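Local coordinates for protein peroxiredoxin 6 (Arenicola marina, PDB 2V2G) that probably reduces hydrogen peroxide and organic hydroperoxides to water and alcohols as a thiol-specific peroxidase of the Prx6 subfamily, at residues G32-H37 / V108-V113; R128-I133 / S154-V159; L139-L144 / D161-T166. The protein carries 1 engineered substitution. All coordinates share one frame; numbering follows the deposited sequence.

Contact 1 of 3, residues G32-H37 / V108-V113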
ATOM      1  N   GLY A  32       2.636 -15.153  -4.706  1.00 23.75           N
ATOM      2  CA  GLY A  32       3.637 -14.926  -3.698  1.00 24.75           C
ATOM      3  C   GLY A  32       3.563 -13.558  -3.080  1.00 24.93           C
ATOM      4  O   GLY A  32       3.140 -12.628  -3.745  1.00 25.40           O
ATOM      5  N   VAL A  33       4.060 -13.439  -1.857  1.00 24.21           N
ATOM      6  CA  VAL A  33       4.201 -12.145  -1.184  1.00 23.59           C
ATOM      7  C   VAL A  33       5.623 -12.062  -0.641  1.00 23.85           C
ATOM      8  O   VAL A  33       5.992 -12.902   0.213  1.00 25.76           O
ATOM      9  CB  VAL A  33       3.199 -11.924   0.003  1.00 23.01           C
ATOM     10  CG1 VAL A  33       3.576 -10.693   0.828  1.00 26.93           C
ATOM     11  CG2 VAL A  33       1.780 -11.789  -0.568  1.00 24.60           C
ATOM     12  N   LEU A  34       6.416 -11.146  -1.184  1.00 24.38           N
ATOM     13  CA  LEU A  34       7.707 -10.795  -0.631  1.00 24.83           C
ATOM     14  C   LEU A  34       7.559  -9.553   0.216  1.00 25.54           C
ATOM     15  O   LEU A  34       7.030  -8.550  -0.259  1.00 25.78           O
ATOM     16  CB  LEU A  34       8.746 -10.542  -1.765  1.00 24.89           C
ATOM     17  CG  LEU A  34      10.116 -10.003  -1.428  1.00 26.66           C
ATOM     18  CD1 LEU A  34      10.759 -10.943  -0.456  1.00 30.03           C
ATOM     19  CD2 LEU A  34      10.988  -9.909  -2.734  1.00 31.14           C
ATOM     20  N   PHE A  35       8.006  -9.597   1.464  1.00 24.20           N
ATOM     21  CA  PHE A  35       7.868  -8.422   2.339  1.00 25.09           C
ATOM     22  C   PHE A  35       9.153  -8.205   3.066  1.00 25.94           C
ATOM     23  O   PHE A  35       9.848  -9.179   3.408  1.00 29.11           O
ATOM     24  CB  PHE A  35       6.695  -8.569   3.280  1.00 26.14           C
ATOM     25  CG  PHE A  35       6.766  -9.683   4.253  1.00 26.02           C
ATOM     26  CD1 PHE A  35       6.513 -10.973   3.849  1.00 26.17           C
ATOM     27  CD2 PHE A  35       6.970  -9.402   5.604  1.00 27.98           C
ATOM     28  CE1 PHE A  35       6.578 -12.070   4.786  1.00 27.85           C
ATOM     29  CE2 PHE A  35       6.977 -10.440   6.537  1.00 28.16           C
ATOM     30  CZ  PHE A  35       6.768 -11.756   6.127  1.00 27.83           C
ATOM     31  N   SER A  36       9.548  -6.949   3.225  1.00 24.71           N
ATOM     32  CA  SER A  36      10.790  -6.623   3.884  1.00 23.70           C
ATOM     33  C   SER A  36      10.543  -5.953   5.237  1.00 24.07           C
ATOM     34  O   SER A  36       9.454  -5.459   5.548  1.00 25.29           O
ATOM     35  CB  SER A  36      11.657  -5.706   3.025  1.00 24.29           C
ATOM     36  OG  SER A  36      11.009  -4.446   2.867  1.00 25.60           O
ATOM     37  N   HIS A  37      11.614  -5.916   6.034  1.00 24.71           N
ATOM     38  CA  HIS A  37      11.670  -5.155   7.246  1.00 23.80           C
ATOM     39  C   HIS A  37      13.076  -4.605   7.501  1.00 23.76           C
ATOM     40  O   HIS A  37      14.058  -5.104   6.954  1.00 22.94           O
ATOM     41  CB  HIS A  37      11.228  -5.988   8.462  1.00 23.57           C
ATOM     42  CG  HIS A  37      12.173  -7.109   8.783  1.00 23.59           C
ATOM     43  ND1 HIS A  37      12.142  -8.316   8.116  1.00 25.33           N
ATOM     44  CD2 HIS A  37      13.164  -7.210   9.702  1.00 24.38           C
ATOM     45  CE1 HIS A  37      13.116  -9.092   8.581  1.00 24.64           C
ATOM     46  NE2 HIS A  37      13.773  -8.437   9.523  1.00 23.85           N
ATOM     47  N   VAL A 108      18.211  -1.906  -3.188  1.00 23.38           N
ATOM     48  CA  VAL A 108      18.327  -0.920  -4.237  1.00 23.25           C
ATOM     49  C   VAL A 108      17.489  -1.297  -5.466  1.00 23.83           C
ATOM     50  O   VAL A 108      16.725  -0.479  -5.962  1.00 24.16           O
ATOM     51  CB  VAL A 108      19.794  -0.707  -4.613  1.00 23.22           C
ATOM     52  CG1 VAL A 108      19.930   0.156  -5.886  1.00 23.78           C
ATOM     53  CG2 VAL A 108      20.534  -0.096  -3.388  1.00 22.91           C
ATOM     54  N   LYS A 109      17.628  -2.523  -5.962  1.00 25.52           N
ATOM     55  CA  LYS A 109      16.899  -2.936  -7.155  1.00 26.57           C
ATOM     56  C   LYS A 109      15.377  -2.717  -7.045  1.00 25.75           C
ATOM     57  O   LYS A 109      14.713  -2.260  -8.005  1.00 25.28           O
ATOM     58  CB  LYS A 109      17.209  -4.433  -7.465  1.00 26.05           C
ATOM     59  CG  LYS A 109      16.654  -5.007  -8.753  1.00 30.29           C
ATOM     60  CD  LYS A 109      17.658  -5.969  -9.437  1.00 33.90           C
ATOM     61  CE  LYS A 109      17.126  -6.395 -10.858  1.00 37.84           C
ATOM     62  NZ  LYS A 109      17.682  -7.735 -11.420  1.00 40.29           N
ATOM     63  N   LEU A 110      14.829  -3.020  -5.870  1.00 25.43           N
ATOM     64  CA  LEU A 110      13.388  -3.017  -5.633  1.00 25.42           C
ATOM     65  C   LEU A 110      12.889  -1.659  -5.138  1.00 25.50           C
ATOM     66  O   LEU A 110      11.671  -1.490  -4.835  1.00 26.88           O
ATOM     67  CB  LEU A 110      13.001  -4.187  -4.687  1.00 25.19           C
ATOM     68  CG  LEU A 110      13.316  -5.638  -5.092  1.00 27.23           C
ATOM     69  CD1 LEU A 110      12.692  -6.655  -4.154  1.00 29.52           C
ATOM     70  CD2 LEU A 110      12.823  -5.869  -6.514  1.00 32.93           C
ATOM     71  N   GLY A 111      13.794  -0.676  -5.066  1.00 24.24           N
ATOM     72  CA  GLY A 111      13.370   0.655  -4.682  1.00 24.89           C
ATOM     73  C   GLY A 111      12.809   0.688  -3.267  1.00 24.91           C
ATOM     74  O   GLY A 111      11.936   1.517  -2.974  1.00 25.75           O
ATOM     75  N   MET A 112      13.406  -0.127  -2.377  1.00 23.47           N
ATOM     76  CA  MET A 112      12.885  -0.291  -1.024  1.00 24.00           C
ATOM     77  C   MET A 112      13.825   0.161   0.127  1.00 23.82           C
ATOM     78  O   MET A 112      13.680  -0.347   1.248  1.00 24.56           O
ATOM     79  CB  MET A 112      12.370  -1.667  -0.804  1.00 25.16           C
ATOM     80  CG  MET A 112      13.451  -2.707  -0.896  1.00 22.90           C
ATOM     81  SD  MET A 112      12.783  -4.345  -0.480  1.00 28.16           S
ATOM     82  CE  MET A 112      14.209  -5.321  -0.953  1.00 28.05           C
ATOM     83  N   VAL A 113      14.715   1.114  -0.137  1.00 23.63           N
ATOM     84  CA  VAL A 113      15.609   1.650   0.903  1.00 23.29           C
ATOM     85  C   VAL A 113      14.796   2.587   1.841  1.00 25.09           C
ATOM     86  O   VAL A 113      13.927   3.355   1.397  1.00 25.13           O
ATOM     87  CB  VAL A 113      16.792   2.393   0.294  1.00 24.27           C
ATOM     88  CG1 VAL A 113      17.609   3.057   1.393  1.00 23.21           C
ATOM     89  CG2 VAL A 113      17.703   1.460  -0.547  1.00 23.82           C
TER
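S36 and M112 mark the nearest approach of the two backbones, with CA of S36 8.3 Å from CA of M112, so the segments meet through side chains alone. Segment 32-37 runs along strand 31-36, between strands 64-70 and 124-133; segment 108-113 leaves the end of helix 105-109. There G111, at positive phi (63°), closes a Schellman motif, its N bonded to V108 O at 3.1 Å. L110, just before the turn, and M112, just after it, both point toward the sheet. L34 and S36, two residues apart on the strand, face them, while F35 points away.

L34 and L110 cross at about a right angle, meeting by one methyl each: CD2 of L34 lies 3.9 Å from CD1 of L110. F9 touches both leucines, and F131 touches L110. At chi1 64° the CG of M112 is tucked in between its own backbone N and C; from there the extended chain carries the sulfur to S36, with SD 3.8 Å from S36 OG and 3.9 Å from S36 CB.

The hydroxyl of S36 is already occupied, since OG is hydrogen-bonded to C127 O and A129 N of the neighbouring strand. The buried polar atom is thus satisfied inside the sheet, and the thioether simply packs beside it: across this contact, dispersion between apolar groups and a polarisable sulfur does the work.

Contact 2 of 3, residues R128-I133 / S154-V159. With BEZ (benzoic acid), chain E.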
ATOM      1  N   ARG A 128       9.564  -1.119   5.021  1.00 24.60           N
ATOM      2  CA  ARG A 128       8.589  -2.146   5.219  1.00 24.08           C
ATOM      3  C   ARG A 128       7.790  -2.295   3.929  1.00 25.04           C
ATOM      4  O   ARG A 128       6.701  -1.715   3.736  1.00 24.24           O
ATOM      5  CB  ARG A 128       7.699  -1.764   6.384  1.00 22.88           C
ATOM      6  CG  ARG A 128       8.379  -1.722   7.723  1.00 22.79           C
ATOM      7  CD  ARG A 128       7.448  -1.472   8.881  1.00 22.79           C
ATOM      8  NE  ARG A 128       8.247  -1.087  10.039  1.00 25.49           N
ATOM      9  CZ  ARG A 128       9.049  -1.872  10.751  1.00 25.05           C
ATOM     10  NH1 ARG A 128       9.076  -3.165  10.546  1.00 23.94           N
ATOM     11  NH2 ARG A 128       9.874  -1.334  11.630  1.00 25.25           N
ATOM     12  N   ALA A 129       8.403  -2.925   2.936  1.00 25.19           N
ATOM     13  CA  ALA A 129       7.816  -3.053   1.600  1.00 24.47           C
ATOM     14  C   ALA A 129       7.014  -4.354   1.498  1.00 25.34           C
ATOM     15  O   ALA A 129       7.348  -5.318   2.149  1.00 24.44           O
ATOM     16  CB  ALA A 129       8.948  -3.000   0.509  1.00 25.79           C
ATOM     17  N   VAL A 130       6.033  -4.381   0.622  1.00 24.04           N
ATOM     18  CA  VAL A 130       5.305  -5.616   0.310  1.00 24.78           C
ATOM     19  C   VAL A 130       5.107  -5.661  -1.183  1.00 23.82           C
ATOM     20  O   VAL A 130       4.624  -4.684  -1.820  1.00 23.79           O
ATOM     21  CB  VAL A 130       3.977  -5.737   0.985  1.00 26.52           C
ATOM     22  CG1 VAL A 130       3.274  -7.098   0.646  1.00 27.71           C
ATOM     23  CG2 VAL A 130       4.071  -5.514   2.498  1.00 27.39           C
ATOM     24  N   PHE A 131       5.481  -6.781  -1.772  1.00 22.73           N
ATOM     25  CA  PHE A 131       5.307  -7.011  -3.166  1.00 23.06           C
ATOM     26  C   PHE A 131       4.444  -8.275  -3.340  1.00 24.30           C
ATOM     27  O   PHE A 131       4.797  -9.315  -2.845  1.00 24.57           O
ATOM     28  CB  PHE A 131       6.648  -7.225  -3.924  1.00 23.51           C
ATOM     29  CG  PHE A 131       7.609  -6.093  -3.777  1.00 23.64           C
ATOM     30  CD1 PHE A 131       7.515  -4.970  -4.594  1.00 26.02           C
ATOM     31  CD2 PHE A 131       8.563  -6.113  -2.741  1.00 26.44           C
ATOM     32  CE1 PHE A 131       8.398  -3.904  -4.444  1.00 25.58           C
ATOM     33  CE2 PHE A 131       9.435  -5.055  -2.595  1.00 25.25           C
ATOM     34  CZ  PHE A 131       9.289  -3.900  -3.413  1.00 24.77           C
ATOM     35  N   ILE A 132       3.328  -8.115  -4.029  1.00 23.56           N
ATOM     36  CA  ILE A 132       2.426  -9.231  -4.398  1.00 23.82           C
ATOM     37  C   ILE A 132       2.717  -9.612  -5.835  1.00 24.58           C
ATOM     38  O   ILE A 132       2.574  -8.830  -6.754  1.00 24.39           O
ATOM     39  CB  ILE A 132       0.928  -8.979  -4.190  1.00 25.00           C
ATOM     40  CG1 ILE A 132       0.726  -8.406  -2.790  1.00 24.74           C
ATOM     41  CG2 ILE A 132       0.208 -10.283  -4.428  1.00 26.24           C
ATOM     42  CD1 ILE A 132      -0.746  -8.140  -2.319  1.00 25.25           C
ATOM     43  N   ILE A 133       3.116 -10.877  -6.022  1.00 22.67           N
ATOM     44  CA  ILE A 133       3.657 -11.348  -7.310  1.00 24.08           C
ATOM     45  C   ILE A 133       2.739 -12.474  -7.802  1.00 23.87           C
ATOM     46  O   ILE A 133       2.347 -13.392  -7.016  1.00 23.46           O
ATOM     47  CB  ILE A 133       5.156 -11.874  -7.177  1.00 24.69           C
ATOM     48  CG1 ILE A 133       6.054 -10.700  -6.634  1.00 28.18           C
ATOM     49  CG2 ILE A 133       5.713 -12.401  -8.528  1.00 25.20           C
ATOM     50  CD1 ILE A 133       6.842 -11.068  -5.415  1.00 33.14           C
ATOM     51  N   SER A 154      -4.163  -7.673   7.323  1.00 30.07           N
ATOM     52  CA  SER A 154      -5.560  -7.951   6.872  1.00 29.82           C
ATOM     53  C   SER A 154      -5.868  -7.251   5.546  1.00 27.88           C
ATOM     54  O   SER A 154      -6.573  -7.809   4.714  1.00 27.13           O
ATOM     55  CB  SER A 154      -6.580  -7.650   7.933  1.00 33.30           C
ATOM     56  OG  SER A 154      -6.765  -6.269   8.127  1.00 40.54           O
ATOM     57  N   GLU A 155      -5.356  -6.043   5.358  1.00 26.07           N
ATOM     58  CA  GLU A 155      -5.501  -5.358   4.056  1.00 25.56           C
ATOM     59  C   GLU A 155      -4.769  -6.133   2.945  1.00 24.88           C
ATOM     60  O   GLU A 155      -5.237  -6.225   1.832  1.00 25.22           O
ATOM     61  CB  GLU A 155      -4.963  -3.912   4.118  1.00 25.53           C
ATOM     62  CG  GLU A 155      -4.937  -3.219   2.765  1.00 25.32           C
ATOM     63  CD  GLU A 155      -6.271  -2.992   2.118  1.00 26.61           C
ATOM     64  OE1 GLU A 155      -7.331  -3.212   2.809  1.00 26.15           O
ATOM     65  OE2 GLU A 155      -6.282  -2.441   0.970  1.00 26.97           O
ATOM     66  N   ILE A 156      -3.612  -6.709   3.273  1.00 25.03           N
ATOM     67  CA  ILE A 156      -2.859  -7.529   2.328  1.00 24.97           C
ATOM     68  C   ILE A 156      -3.713  -8.753   1.921  1.00 23.82           C
ATOM     69  O   ILE A 156      -3.834  -9.041   0.726  1.00 25.74           O
ATOM     70  CB  ILE A 156      -1.476  -7.945   2.916  1.00 25.39           C
ATOM     71  CG1 ILE A 156      -0.619  -6.662   3.025  1.00 25.23           C
ATOM     72  CG2 ILE A 156      -0.759  -8.911   1.942  1.00 26.13           C
ATOM     73  CD1 ILE A 156       0.549  -6.779   3.953  1.00 28.03           C
ATOM     74  N   LEU A 157      -4.337  -9.405   2.897  1.00 24.46           N
ATOM     75  CA  LEU A 157      -5.254 -10.524   2.577  1.00 23.21           C
ATOM     76  C   LEU A 157      -6.424 -10.018   1.732  1.00 24.81           C
ATOM     77  O   LEU A 157      -6.862 -10.694   0.779  1.00 24.93           O
ATOM     78  CB  LEU A 157      -5.699 -11.290   3.790  1.00 24.65           C
ATOM     79  CG  LEU A 157      -4.562 -12.075   4.470  1.00 23.97           C
ATOM     80  CD1 LEU A 157      -4.887 -12.402   5.881  1.00 26.73           C
ATOM     81  CD2 LEU A 157      -4.299 -13.353   3.680  1.00 28.73           C
ATOM     82  N   ARG A 158      -6.966  -8.845   2.059  1.00 22.91           N
ATOM     83  CA  ARG A 158      -8.139  -8.319   1.292  1.00 24.36           C
ATOM     84  C   ARG A 158      -7.777  -8.133  -0.171  1.00 24.80           C
ATOM     85  O   ARG A 158      -8.529  -8.504  -1.079  1.00 24.43           O
ATOM     86  CB  ARG A 158      -8.657  -7.000   1.906  1.00 21.95           C
ATOM     87  CG  ARG A 158      -9.967  -6.420   1.375  1.00 23.06           C
ATOM     88  CD  ARG A 158     -10.242  -5.063   1.932  1.00 24.17           C
ATOM     89  NE  ARG A 158      -9.432  -4.074   1.231  1.00 23.07           N
ATOM     90  CZ  ARG A 158      -9.699  -3.578   0.039  1.00 25.71           C
ATOM     91  NH1 ARG A 158     -10.807  -3.889  -0.636  1.00 24.14           N
ATOM     92  NH2 ARG A 158      -8.812  -2.765  -0.518  1.00 25.83           N
ATOM     93  N   VAL A 159      -6.630  -7.487  -0.429  1.00 23.33           N
ATOM     94  CA  VAL A 159      -6.207  -7.267  -1.806  1.00 24.14           C
ATOM     95  C   VAL A 159      -5.836  -8.548  -2.519  1.00 24.07           C
ATOM     96  O   VAL A 159      -6.085  -8.628  -3.710  1.00 25.18           O
ATOM     97  CB  VAL A 159      -5.171  -6.160  -1.953  1.00 25.62           C
ATOM     98  CG1 VAL A 159      -5.706  -4.837  -1.367  1.00 28.03           C
ATOM     99  CG2 VAL A 159      -3.834  -6.510  -1.313  1.00 25.07           C
TER
HETATM  100  C   BEZ E1222      11.134  -1.382  14.641  1.00 26.04           C
HETATM  101  O1  BEZ E1222      10.622  -0.985  15.783  1.00 25.23           O
HETATM  102  O2  BEZ E1222      10.956  -2.505  14.002  1.00 19.05           O
HETATM  103  C1  BEZ E1222      12.064  -0.351  14.116  1.00 27.89           C
HETATM  104  C2  BEZ E1222      13.064  -0.716  13.233  1.00 28.83           C
HETATM  105  C3  BEZ E1222      13.921   0.243  12.771  1.00 29.04           C
HETATM  106  C4  BEZ E1222      13.814   1.553  13.241  1.00 29.46           C
HETATM  107  C5  BEZ E1222      12.790   1.944  14.115  1.00 31.69           C
HETATM  108  C6  BEZ E1222      11.907   0.971  14.571  1.00 29.12           C
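V130 and I132 on the strand meet I156 and V159 on helix 153-168 in purely apolar contact. The short axes pass 10.9 Å apart and run nearly parallel, at 19°. V130 and I156 reach tip to tip, CG2 of V130 lying 4.0 Å from CD1 of I156. The I132 chain runs straight on to CD1 (chi2 -177°), which comes to 3.6 Å from V159 CG2; the same CD1 lies 4.3 Å from I156 CG2, so one methyl serves two helix residues. F59 of helix 56-61 packs on I156.

The charged groups lie apart from this apolar layer. Within one helical turn R158 grips E155 side-on: NE reaches OE1 of E155 at 2.8 Å, from above the carboxylate plane, and NH2 meets OE2 of E155 at 3.0 Å on its syn side. Both residues also bond across the dimer interface, E155 to Y145 and N152 of the second subunit, R158 to G150 of that same subunit.

Two residues before V130 on the strand, R128 stretches from CG to NE toward the bound benzoic acid, where NH2 donates to O2 of the ligand at 2.9 Å, near the guanidinium plane, with an angle of 145°. NH1 is held by E48 and by S45, the engineered serine at the active-site position. A leucine in place of R128 would probably leave O2 of the benzoic acid without this donor and E48 without its charged mate.

Helix 153-168 laid over a sheet face is characteristic of the thioredoxin fold, and an arginine beside the active-site position is a hallmark of peroxiredoxin pockets.

Contact 3 of 3, residues L139-L144 / D161-T166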
ATOM      1  N   LEU A 139       4.781  -8.345 -11.034  1.00 21.88           N
ATOM      2  CA  LEU A 139       4.294  -7.591  -9.894  1.00 21.77           C
ATOM      3  C   LEU A 139       2.825  -7.133 -10.070  1.00 23.03           C
ATOM      4  O   LEU A 139       2.487  -6.427 -11.000  1.00 22.90           O
ATOM      5  CB  LEU A 139       5.208  -6.379  -9.631  1.00 21.75           C
ATOM      6  CG  LEU A 139       4.826  -5.531  -8.420  1.00 21.99           C
ATOM      7  CD1 LEU A 139       5.029  -6.311  -7.113  1.00 24.49           C
ATOM      8  CD2 LEU A 139       5.654  -4.232  -8.457  1.00 23.46           C
ATOM      9  N   LYS A 140       1.974  -7.484  -9.130  1.00 22.54           N
ATOM     10  CA  LYS A 140       0.555  -7.158  -9.235  1.00 22.65           C
ATOM     11  C   LYS A 140       0.088  -5.977  -8.347  1.00 21.96           C
ATOM     12  O   LYS A 140      -0.904  -5.290  -8.676  1.00 21.93           O
ATOM     13  CB  LYS A 140      -0.309  -8.381  -8.872  1.00 24.03           C
ATOM     14  CG  LYS A 140      -0.057  -9.675  -9.641  1.00 23.71           C
ATOM     15  CD  LYS A 140      -0.285  -9.461 -11.137  1.00 25.12           C
ATOM     16  CE  LYS A 140       0.086 -10.705 -11.994  1.00 27.86           C
ATOM     17  NZ  LYS A 140      -0.166 -10.478 -13.460  1.00 28.05           N
ATOM     18  N   LEU A 141       0.832  -5.725  -7.267  1.00 23.34           N
ATOM     19  CA  LEU A 141       0.502  -4.698  -6.269  1.00 23.72           C
ATOM     20  C   LEU A 141       1.682  -4.484  -5.360  1.00 24.53           C
ATOM     21  O   LEU A 141       2.396  -5.453  -5.069  1.00 23.93           O
ATOM     22  CB  LEU A 141      -0.696  -5.183  -5.431  1.00 23.10           C
ATOM     23  CG  LEU A 141      -1.380  -4.223  -4.441  1.00 23.53           C
ATOM     24  CD1 LEU A 141      -2.872  -4.600  -4.296  1.00 23.33           C
ATOM     25  CD2 LEU A 141      -0.661  -4.268  -3.106  1.00 25.17           C
ATOM     26  N   SER A 142       1.969  -3.242  -4.983  1.00 23.04           N
ATOM     27  CA  SER A 142       3.055  -3.016  -4.042  1.00 24.03           C
ATOM     28  C   SER A 142       2.666  -1.927  -3.019  1.00 23.75           C
ATOM     29  O   SER A 142       1.855  -1.057  -3.339  1.00 24.39           O
ATOM     30  CB  SER A 142       4.364  -2.679  -4.720  1.00 26.36           C
ATOM     31  OG  SER A 142       4.316  -1.485  -5.385  1.00 28.87           O
ATOM     32  N   ILE A 143       3.344  -1.995  -1.881  1.00 24.15           N
ATOM     33  CA  ILE A 143       3.277  -0.914  -0.869  1.00 24.58           C
ATOM     34  C   ILE A 143       4.657  -0.656  -0.367  1.00 24.82           C
ATOM     35  O   ILE A 143       5.470  -1.599  -0.201  1.00 25.06           O
ATOM     36  CB  ILE A 143       2.269  -1.152   0.277  1.00 25.21           C
ATOM     37  CG1 ILE A 143       2.780  -2.077   1.350  1.00 29.37           C
ATOM     38  CG2 ILE A 143       0.847  -1.642  -0.215  1.00 28.52           C
ATOM     39  CD1 ILE A 143       1.806  -2.457   2.492  1.00 27.77           C
ATOM     40  N   LEU A 144       4.932   0.595  -0.036  1.00 23.86           N
ATOM     41  CA  LEU A 144       6.198   0.981   0.583  1.00 23.96           C
ATOM     42  C   LEU A 144       5.865   1.770   1.815  1.00 24.57           C
ATOM     43  O   LEU A 144       5.516   2.975   1.752  1.00 22.13           O
ATOM     44  CB  LEU A 144       7.080   1.845  -0.340  1.00 26.28           C
ATOM     45  CG  LEU A 144       7.719   1.302  -1.583  1.00 29.04           C
ATOM     46  CD1 LEU A 144       8.525   2.495  -2.189  1.00 30.79           C
ATOM     47  CD2 LEU A 144       8.598   0.069  -1.265  1.00 30.21           C
ATOM     48  N   ASP A 161      -7.428 -11.348  -2.124  1.00 24.87           N
ATOM     49  CA  ASP A 161      -8.780 -11.824  -2.547  1.00 25.18           C
ATOM     50  C   ASP A 161      -9.250 -11.090  -3.790  1.00 25.10           C
ATOM     51  O   ASP A 161      -9.780 -11.682  -4.739  1.00 23.90           O
ATOM     52  CB  ASP A 161      -9.761 -11.705  -1.388  1.00 24.16           C
ATOM     53  CG  ASP A 161      -9.431 -12.664  -0.267  1.00 28.38           C
ATOM     54  OD1 ASP A 161      -8.755 -13.694  -0.525  1.00 30.19           O
ATOM     55  OD2 ASP A 161      -9.875 -12.480   0.879  1.00 29.94           O
ATOM     56  N   SER A 162      -9.046  -9.785  -3.811  1.00 23.86           N
ATOM     57  CA  SER A 162      -9.451  -8.962  -5.002  1.00 24.31           C
ATOM     58  C   SER A 162      -8.651  -9.376  -6.207  1.00 24.66           C
ATOM     59  O   SER A 162      -9.197  -9.630  -7.299  1.00 24.33           O
ATOM     60  CB  SER A 162      -9.278  -7.485  -4.736  1.00 26.55           C
ATOM     61  OG  SER A 162      -9.480  -6.724  -5.922  1.00 25.79           O
ATOM     62  N   LEU A 163      -7.344  -9.509  -6.038  1.00 24.27           N
ATOM     63  CA  LEU A 163      -6.468  -9.811  -7.193  1.00 23.31           C
ATOM     64  C   LEU A 163      -6.821 -11.205  -7.768  1.00 23.28           C
ATOM     65  O   LEU A 163      -6.743 -11.392  -8.966  1.00 22.63           O
ATOM     66  CB  LEU A 163      -4.992  -9.761  -6.794  1.00 24.69           C
ATOM     67  CG  LEU A 163      -4.454  -8.384  -6.433  1.00 23.33           C
ATOM     68  CD1 LEU A 163      -3.166  -8.608  -5.616  1.00 25.51           C
ATOM     69  CD2 LEU A 163      -4.240  -7.524  -7.681  1.00 24.46           C
ATOM     70  N   GLN A 164      -7.050 -12.186  -6.901  1.00 22.94           N
ATOM     71  CA  GLN A 164      -7.280 -13.564  -7.372  1.00 22.91           C
ATOM     72  C   GLN A 164      -8.642 -13.631  -8.069  1.00 23.47           C
ATOM     73  O   GLN A 164      -8.776 -14.304  -9.105  1.00 22.92           O
ATOM     74  CB  GLN A 164      -7.163 -14.545  -6.237  1.00 21.99           C
ATOM     75  CG  GLN A 164      -5.757 -14.648  -5.710  1.00 24.46           C
ATOM     76  CD  GLN A 164      -5.599 -15.712  -4.666  1.00 23.73           C
ATOM     77  OE1 GLN A 164      -6.514 -16.000  -3.890  1.00 25.18           O
ATOM     78  NE2 GLN A 164      -4.428 -16.316  -4.614  1.00 24.47           N
ATOM     79  N   LEU A 165      -9.612 -12.898  -7.538  1.00 22.99           N
ATOM     80  CA  LEU A 165     -10.959 -12.851  -8.195  1.00 22.64           C
ATOM     81  C   LEU A 165     -10.930 -12.161  -9.563  1.00 21.91           C
ATOM     82  O   LEU A 165     -11.446 -12.667 -10.570  1.00 23.00           O
ATOM     83  CB  LEU A 165     -11.920 -12.106  -7.264  1.00 22.12           C
ATOM     84  CG  LEU A 165     -13.292 -11.784  -7.841  1.00 22.34           C
ATOM     85  CD1 LEU A 165     -14.093 -13.105  -8.134  1.00 24.12           C
ATOM     86  CD2 LEU A 165     -14.059 -10.779  -6.948  1.00 24.43           C
ATOM     87  N   THR A 166     -10.295 -10.970  -9.619  1.00 23.52           N
ATOM     88  CA  THR A 166     -10.325 -10.187 -10.825  1.00 23.21           C
ATOM     89  C   THR A 166      -9.397 -10.727 -11.895  1.00 23.98           C
ATOM     90  O   THR A 166      -9.467 -10.282 -13.041  1.00 26.16           O
ATOM     91  CB  THR A 166      -9.979  -8.701 -10.475  1.00 24.52           C
ATOM     92  OG1 THR A 166      -8.624  -8.670  -9.927  1.00 23.65           O
ATOM     93  CG2 THR A 166     -11.022  -8.107  -9.486  1.00 21.60           C
TER
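L163 projects from the helix onto K140 and L141, whose CB atoms both point toward it; CA of K140 and CA of L163 are 7.8 Å apart. The side-chain contact is carried by the two methyls of L163: CD2 sits 4.2 Å from K140 CB, while CD1 lies 4.2 Å from L141 CB. CD2 also packs on the backbone carbonyl of K140, 4.1 Å from K140 O. Two successive strand residues can face one leucine because K140 and L141, both opposite I132, form a classic beta bulge.

Among the polar groups, K140 turns at chi2 (-60°), and its NZ leads away from the helix to a salt bridge with D136, leaving only the base of the side chain on L163. In the helix, S162 O accepts two bonds from one residue: T166 N at 2.9 Å, and T166 OG1, also at 2.9 Å, from above the carbonyl plane. S162 OG bonds to T149 OG1 of the second subunit.

W31 of the neighbouring strand 31-36 touches both K140 and L163, and P146 of the second subunit packs on L163. Strand 139-145, at the sheet's edge within this chain, pairs antiparallel with a strand of the second subunit, so helix 153-168 lies over the sheet close to where it runs on into the dimer partner.

All three contacts reach the same mixed sheet, in which strands 31-36, 124-133 and 139-145 lie side by side in that order. Contact 1 closes before the others open, whereas contacts 2 and 3 interleave along the chain, since both strands precede the one helix, 153-168, that they share. Their centres lie about 7 Å apart, against 12 Å from contact 1 to contact 2 and 15 Å to contact 3. Backbone pairing ties them: L34 O meets F131 N, and I132 O meets K140 N. The sheet therefore connects the loop after helix 105-109, the benzoic acid pocket, and the edge joined to the second subunit.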